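FAD linked oxidase-like protein (Myceliophthora thermophila, PDB 5L6G) oxidises the C1 hydroxyl of xylooligosaccharides and related sugars to lactones, using a bicovalently bound FAD and reducing molecular oxygen to hydrogen peroxide. Local coordinates at residues 441-453 with 458-470. Sequence-based numbering, arbitrary orientation.
With FAD (flavin-adenine dinucleotide), chain D; XYP (beta-D-xylopyranose), chain H.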
loop_
_atom_site.group_PDB
_atom_site.type_symbol
_atom_site.label_atom_id
_atom_site.label_comp_id
_atom_site.label_asym_id
_atom_site.label_seq_id
_atom_site.Cartn_x
_atom_site.Cartn_y
_atom_site.Cartn_z
ATOM N N ASP A 441 7.119 0.423 23.191
ATOM C CA ASP A 441 6.717 1.811 23.350
ATOM C C ASP A 441 6.092 2.271 22.028
ATOM O O ASP A 441 6.379 1.724 20.965
ATOM C CB ASP A 441 7.901 2.725 23.661
ATOM C CG ASP A 441 7.458 4.149 23.995
ATOM O OD1 ASP A 441 6.955 4.307 25.122
ATOM O OD2 ASP A 441 7.574 5.101 23.150
ATOM N N SER A 442 5.272 3.312 22.103
ATOM C CA SER A 442 4.635 3.863 20.917
ATOM C C SER A 442 5.629 4.457 19.922
ATOM O O SER A 442 5.309 4.622 18.767
ATOM C CB SER A 442 3.604 4.910 21.330
ATOM O OG SER A 442 4.246 5.929 22.081
ATOM N N SER A 443 6.828 4.784 20.364
ATOM C CA SER A 443 7.900 5.171 19.452
ATOM C C SER A 443 8.473 4.002 18.650
ATOM O O SER A 443 9.258 4.216 17.719
ATOM C CB SER A 443 9.027 5.867 20.227
ATOM O OG SER A 443 9.716 4.940 21.031
ATOM N N ASP A 444 8.097 2.771 18.992
ATOM C CA ASP A 444 8.654 1.593 18.339
ATOM C C ASP A 444 7.627 0.784 17.545
ATOM O O ASP A 444 7.904 -0.308 17.069
ATOM C CB ASP A 444 9.370 0.737 19.381
ATOM C CG ASP A 444 10.719 1.297 19.752
ATOM O OD1 ASP A 444 11.642 1.227 18.917
ATOM O OD2 ASP A 444 10.863 1.804 20.878
ATOM N N TRP A 445 6.443 1.349 17.331
ATOM C CA TRP A 445 5.525 0.741 16.388
ATOM C C TRP A 445 4.599 1.763 15.786
ATOM O O TRP A 445 4.321 2.816 16.376
ATOM C CB TRP A 445 4.727 -0.411 17.027
ATOM C CG TRP A 445 3.736 0.017 18.060
ATOM C CD1 TRP A 445 3.965 0.205 19.385
ATOM C CD2 TRP A 445 2.358 0.324 17.843
ATOM N NE1 TRP A 445 2.811 0.614 20.018
ATOM C CE2 TRP A 445 1.804 0.673 19.093
ATOM C CE3 TRP A 445 1.533 0.322 16.712
ATOM C CZ2 TRP A 445 0.463 1.038 19.247
ATOM C CZ3 TRP A 445 0.188 0.660 16.867
ATOM C CH2 TRP A 445 -0.326 1.032 18.134
ATOM N N GLY A 446 4.150 1.437 14.582
ATOM C CA GLY A 446 3.127 2.204 13.898
ATOM C C GLY A 446 2.300 1.271 13.050
ATOM O O GLY A 446 2.410 0.052 13.169
ATOM N N MET A 447 1.465 1.843 12.193
ATOM C CA MET A 447 0.647 1.062 11.284
ATOM C C MET A 447 0.663 1.701 9.907
ATOM O O MET A 447 1.100 2.828 9.751
ATOM C CB MET A 447 -0.774 0.930 11.831
ATOM C CG MET A 447 -0.849 -0.059 12.989
ATOM S SD MET A 447 -2.440 -0.107 13.839
ATOM C CE MET A 447 -2.223 -1.544 14.884
ATOM N N TYR A 448 0.175 0.966 8.923
ATOM C CA TYR A 448 0.423 1.269 7.522
ATOM C C TYR A 448 -0.883 1.317 6.791
ATOM O O TYR A 448 -1.535 0.296 6.606
ATOM C CB TYR A 448 1.309 0.170 6.950
ATOM C CG TYR A 448 1.634 0.217 5.476
ATOM C CD1 TYR A 448 2.114 1.357 4.877
ATOM C CD2 TYR A 448 1.528 -0.920 4.699
ATOM C CE1 TYR A 448 2.453 1.375 3.528
ATOM C CE2 TYR A 448 1.875 -0.925 3.360
ATOM C CZ TYR A 448 2.353 0.213 2.780
ATOM O OH TYR A 448 2.675 0.195 1.435
ATOM N N ILE A 449 -1.264 2.519 6.386
ATOM C CA ILE A 449 -2.586 2.775 5.808
ATOM C C ILE A 449 -2.837 2.102 4.446
ATOM O O ILE A 449 -3.981 1.970 4.031
ATOM C CB ILE A 449 -2.876 4.303 5.773
ATOM C CG1 ILE A 449 -4.376 4.567 5.628
ATOM C CG2 ILE A 449 -2.049 4.997 4.705
ATOM C CD1 ILE A 449 -4.731 6.040 5.643
ATOM N N ASN A 450 -1.795 1.633 3.752
ATOM C CA ASN A 450 -2.037 0.814 2.589
ATOM C C ASN A 450 -2.655 -0.534 2.953
ATOM O O ASN A 450 -3.174 -1.222 2.089
ATOM C CB ASN A 450 -0.785 0.679 1.730
ATOM C CG ASN A 450 -0.689 1.781 0.696
ATOM O OD1 ASN A 450 -1.671 2.469 0.440
ATOM N ND2 ASN A 450 0.484 1.949 0.096
ATOM N N TYR A 451 -2.623 -0.894 4.236
ATOM C CA TYR A 451 -3.462 -1.977 4.773
ATOM C C TYR A 451 -4.451 -1.373 5.802
ATOM O O TYR A 451 -4.417 -1.650 7.016
ATOM C CB TYR A 451 -2.617 -3.063 5.399
ATOM C CG TYR A 451 -1.551 -3.632 4.489
ATOM C CD1 TYR A 451 -1.830 -3.974 3.182
ATOM C CD2 TYR A 451 -0.252 -3.795 4.931
ATOM C CE1 TYR A 451 -0.845 -4.494 2.347
ATOM C CE2 TYR A 451 0.735 -4.290 4.090
ATOM C CZ TYR A 451 0.433 -4.633 2.806
ATOM O OH TYR A 451 1.411 -5.134 1.962
ATOM N N ALA A 452 -5.341 -0.561 5.274
ATOM C CA ALA A 452 -6.199 0.279 6.085
ATOM C C ALA A 452 -7.081 -0.550 7.000
ATOM O O ALA A 452 -7.732 -1.477 6.556
ATOM C CB ALA A 452 -7.051 1.164 5.203
ATOM N N ASP A 453 -7.067 -0.199 8.274
ATOM C CA ASP A 453 -7.749 -0.965 9.307
ATOM C C ASP A 453 -8.853 -0.085 9.893
ATOM O O ASP A 453 -8.591 0.756 10.737
ATOM C CB ASP A 453 -6.710 -1.352 10.360
ATOM C CG ASP A 453 -7.315 -2.016 11.580
ATOM O OD1 ASP A 453 -8.557 -2.166 11.647
ATOM O OD2 ASP A 453 -6.524 -2.354 12.476
ATOM N N ARG A 458 -10.661 7.441 14.508
ATOM C CA ARG A 458 -9.985 8.457 13.731
ATOM C C ARG A 458 -8.723 8.975 14.412
ATOM O O ARG A 458 -7.675 9.082 13.771
ATOM C CB ARG A 458 -10.925 9.612 13.431
ATOM C CG ARG A 458 -10.337 10.582 12.434
ATOM C CD ARG A 458 -11.361 11.587 11.969
ATOM N NE ARG A 458 -10.744 12.468 10.997
ATOM C CZ ARG A 458 -11.223 13.645 10.643
ATOM N NH1 ARG A 458 -12.350 14.110 11.183
ATOM N NH2 ARG A 458 -10.558 14.361 9.742
ATOM N N ALA A 459 -8.814 9.280 15.704
ATOM C CA ALA A 459 -7.654 9.776 16.444
ATOM C C ALA A 459 -6.505 8.771 16.460
ATOM O O ALA A 459 -5.349 9.141 16.199
ATOM C CB ALA A 459 -8.026 10.151 17.871
ATOM N N GLU A 460 -6.811 7.511 16.768
ATOM C CA GLU A 460 -5.765 6.520 16.830
ATOM C C GLU A 460 -5.163 6.338 15.452
ATOM O O GLU A 460 -3.948 6.264 15.336
ATOM C CB GLU A 460 -6.218 5.171 17.403
ATOM C CG GLU A 460 -5.009 4.250 17.635
ATOM C CD GLU A 460 -5.345 2.858 18.136
ATOM O OE1 GLU A 460 -6.537 2.505 18.249
ATOM O OE2 GLU A 460 -4.384 2.102 18.391
ATOM N N ALA A 461 -6.002 6.289 14.419
ATOM C CA ALA A 461 -5.531 5.983 13.071
ATOM C C ALA A 461 -4.477 6.993 12.598
ATOM O O ALA A 461 -3.384 6.614 12.132
ATOM C CB ALA A 461 -6.703 5.924 12.100
ATOM N N GLN A 462 -4.795 8.274 12.752
ATOM C CA GLN A 462 -3.859 9.341 12.375
ATOM C C GLN A 462 -2.532 9.182 13.099
ATOM O O GLN A 462 -1.462 9.357 12.497
ATOM C CB GLN A 462 -4.427 10.692 12.744
ATOM C CG GLN A 462 -5.550 11.133 11.865
ATOM C CD GLN A 462 -6.232 12.311 12.469
ATOM O OE1 GLN A 462 -5.776 13.422 12.334
ATOM N NE2 GLN A 462 -7.290 12.054 13.211
ATOM N N GLU A 463 -2.619 8.862 14.392
ATOM C CA GLU A 463 -1.431 8.751 15.229
ATOM C C GLU A 463 -0.555 7.589 14.799
ATOM O O GLU A 463 0.651 7.763 14.611
ATOM C CB GLU A 463 -1.794 8.663 16.706
ATOM C CG GLU A 463 -2.332 10.001 17.201
ATOM C CD GLU A 463 -2.574 10.096 18.696
ATOM O OE1 GLU A 463 -2.453 9.079 19.410
ATOM O OE2 GLU A 463 -2.899 11.226 19.151
ATOM N N VAL A 464 -1.169 6.429 14.611
ATOM C CA VAL A 464 -0.414 5.228 14.286
ATOM C C VAL A 464 0.054 5.182 12.839
ATOM O O VAL A 464 1.108 4.593 12.547
ATOM C CB VAL A 464 -1.163 3.929 14.659
ATOM C CG1 VAL A 464 -1.442 3.878 16.154
ATOM C CG2 VAL A 464 -2.434 3.739 13.830
ATOM N N TYR A 465 -0.722 5.770 11.927
ATOM C CA TYR A 465 -0.346 5.792 10.520
ATOM C C TYR A 465 0.778 6.760 10.209
ATOM O O TYR A 465 1.599 6.470 9.350
ATOM C CB TYR A 465 -1.533 6.178 9.632
ATOM C CG TYR A 465 -2.649 5.169 9.485
ATOM C CD1 TYR A 465 -2.434 3.790 9.554
ATOM C CD2 TYR A 465 -3.946 5.610 9.223
ATOM C CE1 TYR A 465 -3.492 2.884 9.401
ATOM C CE2 TYR A 465 -4.991 4.717 9.054
ATOM C CZ TYR A 465 -4.767 3.362 9.147
ATOM O OH TYR A 465 -5.834 2.507 8.988
ATOM N N TYR A 466 0.809 7.905 10.902
ATOM C CA TYR A 466 1.714 8.998 10.572
ATOM C C TYR A 466 2.695 9.418 11.672
ATOM O O TYR A 466 3.674 10.144 11.386
ATOM C CB TYR A 466 0.902 10.188 10.106
ATOM C CG TYR A 466 -0.047 9.842 8.994
ATOM C CD1 TYR A 466 0.422 9.401 7.773
ATOM C CD2 TYR A 466 -1.423 9.920 9.186
ATOM C CE1 TYR A 466 -0.446 9.090 6.744
ATOM C CE2 TYR A 466 -2.301 9.611 8.166
ATOM C CZ TYR A 466 -1.815 9.183 6.952
ATOM O OH TYR A 466 -2.696 8.875 5.944
ATOM N N ARG A 467 2.443 8.957 12.903
ATOM C CA ARG A 467 3.341 9.135 14.039
ATOM C C ARG A 467 3.934 10.546 14.101
ATOM O O ARG A 467 3.193 11.513 14.237
ATOM C CB ARG A 467 4.414 8.025 14.039
ATOM C CG ARG A 467 3.890 6.639 14.412
ATOM C CD ARG A 467 3.427 6.629 15.870
ATOM N NE ARG A 467 3.156 5.290 16.408
ATOM C CZ ARG A 467 2.276 5.020 17.377
ATOM N NH1 ARG A 467 1.531 5.991 17.915
ATOM N NH2 ARG A 467 2.120 3.769 17.810
ATOM N N GLN A 468 5.255 10.671 13.987
ATOM C CA GLN A 468 5.915 11.934 14.232
ATOM C C GLN A 468 5.599 12.992 13.165
ATOM O O GLN A 468 5.872 14.163 13.363
ATOM C CB GLN A 468 7.439 11.729 14.302
ATOM C CG GLN A 468 8.101 11.507 12.943
ATOM C CD GLN A 468 8.021 10.074 12.442
ATOM O OE1 GLN A 468 7.376 9.222 13.049
ATOM N NE2 GLN A 468 8.713 9.798 11.342
ATOM N N ASN A 469 5.037 12.574 12.040
ATOM C CA ASN A 469 4.690 13.503 10.969
ATOM C C ASN A 469 3.250 14.008 11.013
ATOM O O ASN A 469 2.863 14.876 10.212
ATOM C CB ASN A 469 4.994 12.838 9.645
ATOM C CG ASN A 469 6.467 12.677 9.437
ATOM O OD1 ASN A 469 7.250 13.378 10.072
ATOM N ND2 ASN A 469 6.864 11.764 8.578
ATOM N N LEU A 470 2.474 13.522 11.977
ATOM C CA LEU A 470 1.080 13.917 12.074
ATOM C C LEU A 470 0.922 15.423 12.221
ATOM O O LEU A 470 0.093 16.027 11.549
ATOM C CB LEU A 470 0.371 13.220 13.226
ATOM C CG LEU A 470 -1.116 13.550 13.378
ATOM C CD1 LEU A 470 -1.868 13.267 12.084
ATOM C CD2 LEU A 470 -1.703 12.772 14.553
HETATM P PA FAD D . -8.261 3.117 -3.650
HETATM O O1A FAD D . -8.747 3.568 -5.008
HETATM O O2A FAD D . -9.244 2.381 -2.797
HETATM O O5B FAD D . -7.572 4.313 -2.897
HETATM C C5B FAD D . -6.975 4.198 -1.602
HETATM C C4B FAD D . -6.888 5.563 -0.957
HETATM O O4B FAD D . -6.090 6.423 -1.774
HETATM C C3B FAD D . -8.243 6.238 -0.822
HETATM O O3B FAD D . -8.237 7.075 0.315
HETATM C C2B FAD D . -8.329 7.092 -2.061
HETATM O O2B FAD D . -9.253 8.168 -1.952
HETATM C C1B FAD D . -6.889 7.526 -2.218
HETATM N N9A FAD D . -6.596 7.838 -3.618
HETATM C C8A FAD D . -6.745 7.064 -4.689
HETATM N N7A FAD D . -6.381 7.724 -5.815
HETATM C C5A FAD D . -5.986 8.931 -5.411
HETATM C C6A FAD D . -5.509 10.133 -6.090
HETATM N N6A FAD D . -5.374 10.068 -7.428
HETATM N N1A FAD D . -5.243 11.216 -5.330
HETATM C C2A FAD D . -5.374 11.238 -4.001
HETATM N N3A FAD D . -5.815 10.149 -3.304
HETATM C C4A FAD D . -6.124 9.006 -3.974
HETATM N N1 FAD D . 0.241 -2.647 -0.639
HETATM C C2 FAD D . 1.607 -2.713 -0.558
HETATM O O2 FAD D . 2.231 -1.787 0.032
HETATM N N3 FAD D . 2.289 -3.735 -1.132
HETATM C C4 FAD D . 1.675 -4.731 -1.815
HETATM O O4 FAD D . 2.295 -5.691 -2.353
HETATM C C4X FAD D . 0.202 -4.732 -1.939
HETATM N N5 FAD D . -0.501 -5.695 -2.603
HETATM C C5X FAD D . -1.880 -5.666 -2.737
HETATM C C6 FAD D . -2.590 -6.644 -3.446
HETATM C C7 FAD D . -3.989 -6.571 -3.532
HETATM C C7M FAD D . -4.716 -7.657 -4.287
HETATM C C8 FAD D . -4.746 -5.427 -2.916
HETATM C C8M FAD D . -6.258 -5.284 -3.059
HETATM C C9 FAD D . -4.017 -4.462 -2.230
HETATM C C9A FAD D . -2.619 -4.540 -2.099
HETATM N N10 FAD D . -1.867 -3.571 -1.381
HETATM C C10 FAD D . -0.476 -3.611 -1.274
HETATM C "C1'" FAD D . -2.504 -2.440 -0.717
HETATM C "C2'" FAD D . -2.572 -1.227 -1.590
HETATM O "O2'" FAD D . -1.273 -0.630 -1.586
HETATM C "C3'" FAD D . -3.549 -0.278 -0.919
HETATM O "O3'" FAD D . -4.832 -0.893 -0.751
HETATM C "C4'" FAD D . -3.681 0.974 -1.789
HETATM O "O4'" FAD D . -3.962 2.098 -0.942
HETATM C "C5'" FAD D . -4.754 0.758 -2.825
HETATM O "O5'" FAD D . -4.633 1.745 -3.852
HETATM P P FAD D . -5.852 1.911 -4.841
HETATM O O1P FAD D . -5.665 3.104 -5.724
HETATM O O2P FAD D . -6.141 0.606 -5.513
HETATM O O3P FAD D . -7.068 2.053 -3.809
HETATM O O1 XYP H . 1.413 -7.352 0.840
HETATM C C1 XYP H . 0.510 -7.869 -0.135
HETATM C C2 XYP H . 1.057 -9.190 -0.673
HETATM C C3 XYP H . 0.039 -9.885 -1.567
HETATM C C4 XYP H . -1.298 -10.011 -0.843
HETATM C C5 XYP H . -1.763 -8.649 -0.313
HETATM O O2 XYP H . 2.240 -8.902 -1.419
HETATM O O3 XYP H . 0.544 -11.152 -2.022
HETATM O O4 XYP H . -2.303 -10.479 -1.751
HETATM O O5 XYP H . -0.759 -8.024 0.481
HETATM O O HOH W 1 0.637 4.694 7.091
#
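The ring of Tyr-465 packs against the turn 448-451, with Ile-449 over one face. The CB of Ile-449 stands 3.6 Å from the ring centroid, almost on the ring normal, in a CH-pi contact. CG1 of Ile-449 is anti to its backbone N (chi1 -161°), which carries this branch across the same face to 3.5 Å from CE2 of Tyr-465. CD1 of Ile-449 continues to the hydroxyl of Tyr-466. At the far end of the ring, the OH of Tyr-465 accepts a nearly straight hydrogen bond from the N of Asp-453 (3.1 Å). Gln-490 OE1 is a second partner of this hydroxyl. The ring thus reaches from Ile-449 in the turn to Asp-453 just past it. Water 1 adds a bridge between Ile-449 N and Tyr-465 O.

Arg-467, just past the helix, grips the other end. Its chain bends at chi2 (-66°), and NE and NH2 both donate to the O of Trp-445, at 2.7 and 2.8 Å. This side-on grip lies close to the guanidinium plane. The guanidinium stands steeply, 79° to the indole, with NH2 3.3 Å above the ring in a cation-pi contact. Between these ends, Met-447 N donates to Val-464 O (2.8 Å). The side chains of Met-447 and Val-464 lie side by side.

The turn held by Tyr-465 also serves the active site. Tyr-448 OH donates to FAD O2, Asn-450 OD1 accepts from FAD O4', and the substrate-binding Tyr-451 is hydrogen-bonded to xylose O1. Strand 445-446 forms one edge of the eight-stranded antiparallel sheet, paired with strand 341-349. Helix 458-466 packs beside it. Helix 426-437 touches Trp-445 and Met-447, while helix 204-213 meets Tyr-466.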